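Local coordinates for ricin B lectin (Clostridium thermocellum, PDB 3VSF), which is an exo-beta-1,3-galactanase that probably removes galactose units from beta-1,3-galactan, with a family 43 glycosidase domain joined to a galactose-binding beta-trefoil module, at residues 464-473 with 481-492; 50-58 with 89-99. One frame throughout, in Å; residues are numbered along the deposited sequence.

How the contacts relate
The two contacts lie in different modules of one chain, with centres 48 Å apart and nearest atoms about 32 Å apart. Contact 2, the earlier in sequence, packs the 50-58 loop against a hairpin in the first four-stranded antiparallel sheet of the family 43 glycosidase propeller, away from the annotated sugar sites. Contact 1 belongs to the C-terminal ricin-type beta-trefoil, where a hairpin and the loop that follows it hold a glycerol. Galactose-binding residues lie in the same module: the side chain of Gln483 in contact 1 is about 6 Å from that of Asn444, and the side chain of Gln483 is about 9 Å from that of Asp422.

Contact 1: 464-473 with 481-492; sequences CGKLIDVRKW and IQQWSDAGGTNQ. With GOL (glycerol), chain G.
Asp469 and Gln482 face each other at the centre of an antiparallel beta hairpin in the ricin-type beta-trefoil, and with the loop after the second strand they hold a glycerol. Two reciprocal pairs of backbone bonds join Leu467 with Trp484 and Asp469 with Gln482. On the face of Ile468 and Val470, Ile481 packs by CG2 on Ile468 CG2 and by CD1 on Val470 CG2, and strands 432-437 and 385-390 cover this apolar side.

The face of Asp469 and Gln482 carries the polar contacts. Asp469 CG lies anti to the backbone N (chi1 -169°), placing the carboxylate beside the loop, where Gln492 NE2 donates to OD2 from above its plane at 2.9 Å. Asn491 ND2 donates to Val470 O at 3.1 Å; Trp473 N reaches the same oxygen from the opposite face of the carbonyl. The Asn491 amide also stacks on the Trp473 indole, planes 15° apart, with OD1 3.3 Å from CE2. At the open end of the hairpin, Lys466 NZ bonds to Ser485 OG, which is also hydrogen-bonded to Asp430.

Glycerol, probably from the crystallisation liquor, sits with C2 over one face of the Trp484 ring, much as a sugar lies on an aromatic platform. Gln482 NE2 donates to its O3, and its O1 accepts a nearly straight bond from Asn491 ND2 at 2.9 Å while donating to Asp469 OD2 at 2.7 Å.

Contact 2: 50-58 with 89-99; sequences DTSGNVIHA and YRSKDLVNWEY
Asp50 and Trp97 bring the two backbones closest, their CA atoms 4.7 Å apart, where a type I turn from Asp50 to Gly53 abuts the loop between strands 83-91 and 98-105. Thr51 N donates to Trp97 O at 2.7 Å, almost in line with the carbonyl. Within the turn segment, Asp50 OD1 accepts from Asn54 N, and Asp50 N bonds to Asn54 O; the OD2 branch of the same carboxylate lies at the edge of the Tyr89 ring, 3.8 Å from CE2.

Ile56 forms the apolar centre by sending two branches to different aromatic residues. Its CG2, anti to the backbone N, sits over one face of Tyr89 in a CH-pi contact 3.6 Å from the ring centroid, while CD1 meets Trp97 CB at 3.6 Å. Both aromatic residues belong to the hairpin that ends the first four-stranded antiparallel sheet of the GH43 beta-propeller, and the loop packs against this hairpin. Trp72 on the neighbouring strand 69-77 also touches Ile56 and Ala58.

Farther along, His57, Tyr89 and Tyr99 make an aromatic cluster. Tyr89 turns its edge to the imidazole face, planes at 86°, and its OH lies over that face, 3.0 Å from His57 CD2. The imidazole in turn directs its edge toward the face of Tyr99 in an offset arrangement; Tyr99 OH bonds to Glu102. His57 N donates to Tyr89 OH at 3.2 Å with an N-H...O angle of 169°.

Contact 1: 464-473 with 481-492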
loop_
_atom_site.group_PDB
_atom_site.type_symbol
_atom_site.label_atom_id
_atom_site.label_comp_id
_atom_site.label_asym_id
_atom_site.label_seq_id
_atom_site.Cartn_x
_atom_site.Cartn_y
_atom_site.Cartn_z
ATOM N N CYS A 464 7.335 26.116 -1.291
ATOM C CA CYS A 464 8.046 27.337 -1.656
ATOM C C CYS A 464 7.488 28.577 -0.960
ATOM O O CYS A 464 8.191 29.576 -0.802
ATOM C CB CYS A 464 8.016 27.534 -3.173
ATOM S SG CYS A 464 6.356 27.561 -3.880
ATOM N N GLY A 465 6.225 28.514 -0.556
ATOM C CA GLY A 465 5.609 29.609 0.171
ATOM C C GLY A 465 4.741 30.509 -0.686
ATOM O O GLY A 465 4.151 31.469 -0.189
ATOM N N LYS A 466 4.660 30.205 -1.977
ATOM C CA LYS A 466 3.842 30.993 -2.891
ATOM C C LYS A 466 2.359 30.734 -2.650
ATOM O O LYS A 466 1.972 29.653 -2.206
ATOM C CB LYS A 466 4.221 30.702 -4.344
ATOM C CG LYS A 466 5.684 30.965 -4.656
ATOM C CD LYS A 466 5.976 30.825 -6.141
ATOM C CE LYS A 466 7.465 30.952 -6.421
ATOM N NZ LYS A 466 8.043 32.197 -5.845
ATOM N N LEU A 467 1.532 31.731 -2.945
ATOM C CA LEU A 467 0.115 31.679 -2.600
ATOM C C LEU A 467 -0.744 31.074 -3.703
ATOM O O LEU A 467 -0.357 31.060 -4.871
ATOM C CB LEU A 467 -0.398 33.086 -2.278
ATOM C CG LEU A 467 0.500 33.962 -1.406
ATOM C CD1 LEU A 467 -0.162 35.308 -1.145
ATOM C CD2 LEU A 467 0.831 33.262 -0.099
ATOM N N ILE A 468 -1.914 30.574 -3.318
ATOM C CA ILE A 468 -2.923 30.157 -4.281
ATOM C C ILE A 468 -3.401 31.397 -5.020
ATOM O O ILE A 468 -3.851 32.362 -4.401
ATOM C CB ILE A 468 -4.116 29.479 -3.590
ATOM C CG1 ILE A 468 -3.655 28.230 -2.837
ATOM C CG2 ILE A 468 -5.194 29.129 -4.605
ATOM C CD1 ILE A 468 -4.779 27.467 -2.173
ATOM N N ASP A 469 -3.303 31.371 -6.344
ATOM C CA ASP A 469 -3.512 32.571 -7.144
ATOM C C ASP A 469 -4.400 32.299 -8.354
ATOM O O ASP A 469 -4.260 31.275 -9.019
ATOM C CB ASP A 469 -2.154 33.112 -7.603
ATOM C CG ASP A 469 -2.243 34.497 -8.212
ATOM O OD1 ASP A 469 -3.280 34.821 -8.825
ATOM O OD2 ASP A 469 -1.268 35.266 -8.081
ATOM N N VAL A 470 -5.319 33.220 -8.632
ATOM C CA VAL A 470 -6.114 33.162 -9.851
ATOM C C VAL A 470 -5.330 33.809 -10.988
ATOM O O VAL A 470 -5.049 35.008 -10.954
ATOM C CB VAL A 470 -7.462 33.886 -9.689
ATOM C CG1 VAL A 470 -8.298 33.737 -10.951
ATOM C CG2 VAL A 470 -8.214 33.347 -8.483
ATOM N N ARG A 471 -4.976 33.011 -11.991
ATOM C CA ARG A 471 -4.120 33.474 -13.080
ATOM C C ARG A 471 -4.652 34.725 -13.773
ATOM O O ARG A 471 -5.816 34.782 -14.170
ATOM C CB ARG A 471 -3.915 32.367 -14.116
ATOM C CG ARG A 471 -3.029 32.786 -15.279
ATOM C CD ARG A 471 -3.112 31.805 -16.435
ATOM N NE ARG A 471 -2.744 30.451 -16.038
ATOM C CZ ARG A 471 -1.491 30.029 -15.896
ATOM N NH1 ARG A 471 -0.482 30.864 -16.111
ATOM N NH2 ARG A 471 -1.246 28.778 -15.535
ATOM N N LYS A 472 -3.783 35.721 -13.917
ATOM C CA LYS A 472 -4.106 36.937 -14.656
ATOM C C LYS A 472 -5.297 37.701 -14.084
ATOM O O LYS A 472 -5.999 38.399 -14.817
ATOM C CB LYS A 472 -4.361 36.613 -16.129
ATOM C CG LYS A 472 -3.272 37.095 -17.069
ATOM C CD LYS A 472 -1.978 36.338 -16.854
ATOM C CE LYS A 472 -0.857 36.936 -17.688
ATOM N NZ LYS A 472 -0.578 38.346 -17.293
ATOM N N TRP A 473 -5.520 37.571 -12.781
ATOM C CA TRP A 473 -6.619 38.270 -12.122
ATOM C C TRP A 473 -7.964 37.958 -12.775
ATOM O O TRP A 473 -8.896 38.760 -12.698
ATOM C CB TRP A 473 -6.382 39.782 -12.147
ATOM C CG TRP A 473 -5.222 40.237 -11.319
ATOM C CD1 TRP A 473 -3.900 39.997 -11.556
ATOM C CD2 TRP A 473 -5.277 41.035 -10.131
ATOM N NE1 TRP A 473 -3.129 40.587 -10.583
ATOM C CE2 TRP A 473 -3.952 41.231 -9.696
ATOM C CE3 TRP A 473 -6.320 41.599 -9.389
ATOM C CZ2 TRP A 473 -3.640 41.966 -8.554
ATOM C CZ3 TRP A 473 -6.009 42.330 -8.255
ATOM C CH2 TRP A 473 -4.680 42.505 -7.849
ATOM N N ILE A 481 -6.425 28.322 -11.659
ATOM C CA ILE A 481 -5.853 28.523 -10.333
ATOM C C ILE A 481 -4.399 28.073 -10.338
ATOM O O ILE A 481 -4.089 26.955 -10.748
ATOM C CB ILE A 481 -6.627 27.749 -9.255
ATOM C CG1 ILE A 481 -8.089 28.202 -9.226
ATOM C CG2 ILE A 481 -5.983 27.948 -7.894
ATOM C CD1 ILE A 481 -8.262 29.680 -8.957
ATOM N N GLN A 482 -3.509 28.946 -9.881
ATOM C CA GLN A 482 -2.079 28.685 -9.969
ATOM C C GLN A 482 -1.333 29.039 -8.690
ATOM O O GLN A 482 -1.933 29.283 -7.642
ATOM C CB GLN A 482 -1.473 29.468 -11.135
ATOM C CG GLN A 482 -1.513 30.976 -10.941
ATOM C CD GLN A 482 -0.951 31.739 -12.125
ATOM O OE1 GLN A 482 -0.789 31.188 -13.213
ATOM N NE2 GLN A 482 -0.646 33.014 -11.915
ATOM N N GLN A 483 -0.011 29.066 -8.801
ATOM C CA GLN A 483 0.872 29.380 -7.692
ATOM C C GLN A 483 1.632 30.652 -8.046
ATOM O O GLN A 483 2.114 30.795 -9.169
ATOM C CB GLN A 483 1.848 28.223 -7.484
ATOM C CG GLN A 483 2.732 28.335 -6.261
ATOM C CD GLN A 483 3.736 27.202 -6.179
ATOM O OE1 GLN A 483 3.784 26.467 -5.193
ATOM N NE2 GLN A 483 4.543 27.052 -7.223
ATOM N N TRP A 484 1.736 31.580 -7.100
ATOM C CA TRP A 484 2.399 32.850 -7.376
ATOM C C TRP A 484 2.901 33.521 -6.103
ATOM O O TRP A 484 2.343 33.325 -5.025
ATOM C CB TRP A 484 1.448 33.788 -8.121
ATOM C CG TRP A 484 2.138 34.885 -8.875
ATOM C CD1 TRP A 484 2.580 36.072 -8.373
ATOM C CD2 TRP A 484 2.454 34.896 -10.272
ATOM N NE1 TRP A 484 3.157 36.823 -9.370
ATOM C CE2 TRP A 484 3.091 36.123 -10.546
ATOM C CE3 TRP A 484 2.264 33.989 -11.319
ATOM C CZ2 TRP A 484 3.539 36.464 -11.819
ATOM C CZ3 TRP A 484 2.709 34.329 -12.583
ATOM C CH2 TRP A 484 3.338 35.555 -12.823
ATOM N N SER A 485 3.958 34.315 -6.239
ATOM C CA SER A 485 4.529 35.037 -5.107
ATOM C C SER A 485 3.495 35.962 -4.476
ATOM O O SER A 485 2.600 36.461 -5.158
ATOM C CB SER A 485 5.746 35.849 -5.553
ATOM O OG SER A 485 6.720 35.019 -6.160
ATOM N N ASP A 486 3.624 36.187 -3.173
ATOM C CA ASP A 486 2.725 37.086 -2.460
ATOM C C ASP A 486 2.903 38.524 -2.940
ATOM O O ASP A 486 3.829 39.217 -2.522
ATOM C CB ASP A 486 2.966 36.996 -0.951
ATOM C CG ASP A 486 2.099 37.960 -0.163
ATOM O OD1 ASP A 486 1.031 38.360 -0.671
ATOM O OD2 ASP A 486 2.488 38.314 0.971
ATOM N N ALA A 487 2.009 38.964 -3.821
ATOM C CA ALA A 487 2.088 40.304 -4.392
ATOM C C ALA A 487 1.064 41.249 -3.771
ATOM O O ALA A 487 0.985 42.421 -4.139
ATOM C CB ALA A 487 1.913 40.247 -5.903
ATOM N N GLY A 488 0.278 40.733 -2.830
ATOM C CA GLY A 488 -0.700 41.543 -2.128
ATOM C C GLY A 488 -1.951 41.827 -2.937
ATOM O O GLY A 488 -2.808 42.605 -2.517
ATOM N N GLY A 489 -2.058 41.199 -4.104
ATOM C CA GLY A 489 -3.225 41.363 -4.950
ATOM C C GLY A 489 -4.451 40.696 -4.355
ATOM O O GLY A 489 -4.334 39.772 -3.551
ATOM N N THR A 490 -5.630 41.163 -4.749
ATOM C CA THR A 490 -6.877 40.612 -4.230
ATOM C C THR A 490 -7.217 39.282 -4.892
ATOM O O THR A 490 -8.063 38.534 -4.402
ATOM C CB THR A 490 -8.052 41.588 -4.412
ATOM O OG1 THR A 490 -8.197 41.912 -5.801
ATOM C CG2 THR A 490 -7.810 42.864 -3.621
ATOM N N ASN A 491 -6.560 38.992 -6.010
ATOM C CA ASN A 491 -6.751 37.717 -6.688
ATOM C C ASN A 491 -6.020 36.600 -5.952
ATOM O O ASN A 491 -6.088 35.435 -6.343
ATOM C CB ASN A 491 -6.276 37.798 -8.140
ATOM C CG ASN A 491 -4.786 38.056 -8.254
ATOM O OD1 ASN A 491 -4.213 38.815 -7.471
ATOM N ND2 ASN A 491 -4.149 37.421 -9.231
ATOM N N GLN A 492 -5.325 36.972 -4.881
ATOM C CA GLN A 492 -4.578 36.020 -4.070
ATOM C C GLN A 492 -5.216 35.851 -2.696
ATOM O O GLN A 492 -4.737 35.075 -1.869
ATOM C CB GLN A 492 -3.129 36.480 -3.915
ATOM C CG GLN A 492 -2.374 36.603 -5.226
ATOM C CD GLN A 492 -0.970 37.140 -5.039
ATOM O OE1 GLN A 492 -0.667 37.780 -4.031
ATOM N NE2 GLN A 492 -0.103 36.881 -6.010
HETATM C C1 GOL G . -0.618 37.788 -10.664
HETATM O O1 GOL G . -1.238 37.592 -9.413
HETATM C C2 GOL G . -0.578 36.469 -11.430
HETATM O O2 GOL G . -1.664 35.663 -11.033
HETATM C C3 GOL G . -0.679 36.743 -12.926
HETATM O O3 GOL G . -0.556 35.528 -13.632
#

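Contact 2: 50-58 with 89-99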
loop_
_atom_site.group_PDB
_atom_site.type_symbol
_atom_site.label_atom_id
_atom_site.label_comp_id
_atom_site.label_asym_id
_atom_site.label_seq_id
_atom_site.Cartn_x
_atom_site.Cartn_y
_atom_site.Cartn_z
ATOM N N ASP A 50 -4.519 -5.974 19.161
ATOM C CA ASP A 50 -5.603 -6.945 19.091
ATOM C C ASP A 50 -6.672 -6.635 20.133
ATOM O O ASP A 50 -6.502 -5.739 20.961
ATOM C CB ASP A 50 -5.068 -8.368 19.278
ATOM C CG ASP A 50 -4.279 -8.533 20.562
ATOM O OD1 ASP A 50 -4.643 -7.901 21.575
ATOM O OD2 ASP A 50 -3.290 -9.298 20.558
ATOM N N THR A 51 -7.771 -7.379 20.088
ATOM C CA THR A 51 -8.873 -7.177 21.020
ATOM C C THR A 51 -8.413 -7.315 22.468
ATOM O O THR A 51 -8.974 -6.691 23.370
ATOM C CB THR A 51 -10.018 -8.171 20.759
ATOM O OG1 THR A 51 -9.518 -9.511 20.842
ATOM C CG2 THR A 51 -10.615 -7.943 19.379
ATOM N N SER A 52 -7.389 -8.133 22.684
ATOM C CA SER A 52 -6.864 -8.373 24.024
ATOM C C SER A 52 -6.170 -7.135 24.586
ATOM O O SER A 52 -5.946 -7.033 25.792
ATOM C CB SER A 52 -5.892 -9.554 24.013
ATOM O OG SER A 52 -6.507 -10.717 23.482
ATOM N N GLY A 53 -5.830 -6.200 23.705
ATOM C CA GLY A 53 -5.136 -4.990 24.108
ATOM C C GLY A 53 -3.632 -5.125 23.966
ATOM O O GLY A 53 -2.873 -4.320 24.506
ATOM N N ASN A 54 -3.203 -6.148 23.236
ATOM C CA ASN A 54 -1.782 -6.396 23.018
ATOM C C ASN A 54 -1.338 -6.081 21.592
ATOM O O ASN A 54 -2.115 -6.205 20.645
ATOM C CB ASN A 54 -1.427 -7.842 23.373
ATOM C CG ASN A 54 -1.360 -8.075 24.869
ATOM O OD1 ASN A 54 -0.279 -8.248 25.434
ATOM N ND2 ASN A 54 -2.516 -8.072 25.521
ATOM N N VAL A 55 -0.080 -5.677 21.451
ATOM C CA VAL A 55 0.478 -5.326 20.151
ATOM C C VAL A 55 0.511 -6.520 19.200
ATOM O O VAL A 55 1.085 -7.563 19.512
ATOM C CB VAL A 55 1.898 -4.740 20.291
ATOM C CG1 VAL A 55 2.730 -5.578 21.253
ATOM C CG2 VAL A 55 2.569 -4.642 18.931
ATOM N N ILE A 56 -0.115 -6.359 18.038
ATOM C CA ILE A 56 -0.108 -7.393 17.009
ATOM C C ILE A 56 1.296 -7.570 16.435
ATOM O O ILE A 56 1.948 -6.595 16.063
ATOM C CB ILE A 56 -1.090 -7.057 15.868
ATOM C CG1 ILE A 56 -2.525 -6.992 16.399
ATOM C CG2 ILE A 56 -0.981 -8.080 14.746
ATOM C CD1 ILE A 56 -3.558 -6.666 15.341
ATOM N N HIS A 57 1.757 -8.815 16.372
ATOM C CA HIS A 57 3.080 -9.119 15.831
ATOM C C HIS A 57 3.000 -10.063 14.635
ATOM O O HIS A 57 3.201 -11.269 14.768
ATOM C CB HIS A 57 3.990 -9.705 16.915
ATOM C CG HIS A 57 3.344 -10.775 17.740
ATOM N ND1 HIS A 57 3.609 -12.116 17.563
ATOM C CD2 HIS A 57 2.445 -10.700 18.750
ATOM C CE1 HIS A 57 2.902 -12.820 18.427
ATOM N NE2 HIS A 57 2.185 -11.986 19.158
ATOM N N ALA A 58 2.706 -9.503 13.465
ATOM C CA ALA A 58 2.612 -10.285 12.236
ATOM C C ALA A 58 3.390 -9.616 11.107
ATOM O O ALA A 58 2.826 -9.269 10.069
ATOM C CB ALA A 58 1.157 -10.482 11.841
ATOM N N TYR A 89 -4.059 -13.884 13.269
ATOM C CA TYR A 89 -5.126 -13.054 13.814
ATOM C C TYR A 89 -6.379 -13.139 12.947
ATOM O O TYR A 89 -6.295 -13.197 11.721
ATOM C CB TYR A 89 -4.659 -11.604 13.950
ATOM C CG TYR A 89 -3.507 -11.426 14.913
ATOM C CD1 TYR A 89 -2.196 -11.629 14.503
ATOM C CD2 TYR A 89 -3.730 -11.053 16.231
ATOM C CE1 TYR A 89 -1.139 -11.467 15.379
ATOM C CE2 TYR A 89 -2.680 -10.886 17.115
ATOM C CZ TYR A 89 -1.388 -11.094 16.684
ATOM O OH TYR A 89 -0.340 -10.931 17.560
ATOM N N ARG A 90 -7.537 -13.145 13.596
ATOM C CA ARG A 90 -8.809 -13.322 12.906
ATOM C C ARG A 90 -9.718 -12.112 13.104
ATOM O O ARG A 90 -9.721 -11.499 14.171
ATOM C CB ARG A 90 -9.499 -14.590 13.411
ATOM C CG ARG A 90 -10.875 -14.845 12.824
ATOM C CD ARG A 90 -11.495 -16.091 13.432
ATOM N NE ARG A 90 -11.580 -16.001 14.888
ATOM C CZ ARG A 90 -12.691 -16.200 15.590
ATOM N NH1 ARG A 90 -13.822 -16.507 14.970
ATOM N NH2 ARG A 90 -12.671 -16.095 16.911
ATOM N N SER A 91 -10.487 -11.770 12.073
ATOM C CA SER A 91 -11.392 -10.628 12.146
ATOM C C SER A 91 -12.425 -10.621 11.022
ATOM O O SER A 91 -12.216 -11.219 9.968
ATOM C CB SER A 91 -10.600 -9.319 12.125
ATOM O OG SER A 91 -11.466 -8.198 12.158
ATOM N N LYS A 92 -13.540 -9.937 11.262
ATOM C CA LYS A 92 -14.579 -9.770 10.252
ATOM C C LYS A 92 -14.621 -8.331 9.748
ATOM O O LYS A 92 -14.973 -8.075 8.596
ATOM C CB LYS A 92 -15.949 -10.151 10.818
ATOM C CG LYS A 92 -16.147 -11.636 11.061
ATOM C CD LYS A 92 -17.555 -11.915 11.568
ATOM C CE LYS A 92 -17.831 -13.407 11.652
ATOM N NZ LYS A 92 -19.189 -13.694 12.190
ATOM N N ASP A 93 -14.259 -7.396 10.621
ATOM C CA ASP A 93 -14.335 -5.974 10.303
ATOM C C ASP A 93 -13.014 -5.441 9.752
ATOM O O ASP A 93 -12.957 -4.328 9.230
ATOM C CB ASP A 93 -14.746 -5.175 11.541
ATOM C CG ASP A 93 -13.633 -5.074 12.564
ATOM O OD1 ASP A 93 -13.043 -3.982 12.692
ATOM O OD2 ASP A 93 -13.342 -6.086 13.236
ATOM N N LEU A 94 -11.958 -6.240 9.881
ATOM C CA LEU A 94 -10.636 -5.888 9.362
ATOM C C LEU A 94 -9.919 -4.810 10.175
ATOM O O LEU A 94 -8.859 -4.329 9.775
ATOM C CB LEU A 94 -10.717 -5.475 7.888
ATOM C CG LEU A 94 -10.784 -6.609 6.864
ATOM C CD1 LEU A 94 -11.054 -6.064 5.469
ATOM C CD2 LEU A 94 -9.496 -7.418 6.885
ATOM N N VAL A 95 -10.493 -4.435 11.314
ATOM C CA VAL A 95 -9.873 -3.440 12.185
ATOM C C VAL A 95 -9.628 -4.002 13.583
ATOM O O VAL A 95 -8.578 -3.766 14.180
ATOM C CB VAL A 95 -10.717 -2.153 12.277
ATOM C CG1 VAL A 95 -10.092 -1.172 13.261
ATOM C CG2 VAL A 95 -10.866 -1.516 10.904
ATOM N N ASN A 96 -10.603 -4.744 14.100
ATOM C CA ASN A 96 -10.465 -5.399 15.398
ATOM C C ASN A 96 -10.007 -6.844 15.245
ATOM O O ASN A 96 -10.756 -7.695 14.765
ATOM C CB ASN A 96 -11.778 -5.343 16.178
ATOM C CG ASN A 96 -12.215 -3.925 16.483
ATOM O OD1 ASN A 96 -11.742 -3.308 17.439
ATOM N ND2 ASN A 96 -13.126 -3.399 15.673
ATOM N N TRP A 97 -8.776 -7.119 15.663
ATOM C CA TRP A 97 -8.173 -8.429 15.446
ATOM C C TRP A 97 -8.113 -9.281 16.709
ATOM O O TRP A 97 -7.816 -8.786 17.795
ATOM C CB TRP A 97 -6.778 -8.274 14.838
ATOM C CG TRP A 97 -6.817 -7.693 13.465
ATOM C CD1 TRP A 97 -6.644 -6.385 13.121
ATOM C CD2 TRP A 97 -7.069 -8.400 12.247
ATOM N NE1 TRP A 97 -6.762 -6.235 11.760
ATOM C CE2 TRP A 97 -7.023 -7.458 11.201
ATOM C CE3 TRP A 97 -7.321 -9.740 11.939
ATOM C CZ2 TRP A 97 -7.221 -7.814 9.870
ATOM C CZ3 TRP A 97 -7.519 -10.090 10.618
ATOM C CH2 TRP A 97 -7.470 -9.130 9.600
ATOM N N GLU A 98 -8.396 -10.570 16.550
ATOM C CA GLU A 98 -8.379 -11.508 17.664
ATOM C C GLU A 98 -7.199 -12.470 17.555
ATOM O O GLU A 98 -6.938 -13.032 16.491
ATOM C CB GLU A 98 -9.693 -12.290 17.720
ATOM C CG GLU A 98 -9.726 -13.388 18.771
ATOM C CD GLU A 98 -11.050 -14.127 18.795
ATOM O OE1 GLU A 98 -12.032 -13.606 18.226
ATOM O OE2 GLU A 98 -11.107 -15.230 19.380
ATOM N N TYR A 99 -6.487 -12.649 18.662
ATOM C CA TYR A 99 -5.351 -13.560 18.709
ATOM C C TYR A 99 -5.830 -15.004 18.591
ATOM O O TYR A 99 -6.814 -15.391 19.221
ATOM C CB TYR A 99 -4.582 -13.366 20.017
ATOM C CG TYR A 99 -3.216 -14.011 20.039
ATOM C CD1 TYR A 99 -2.609 -14.446 18.869
ATOM C CD2 TYR A 99 -2.534 -14.190 21.236
ATOM C CE1 TYR A 99 -1.361 -15.036 18.890
ATOM C CE2 TYR A 99 -1.287 -14.780 21.266
ATOM C CZ TYR A 99 -0.705 -15.201 20.092
ATOM O OH TYR A 99 0.538 -15.789 20.121
#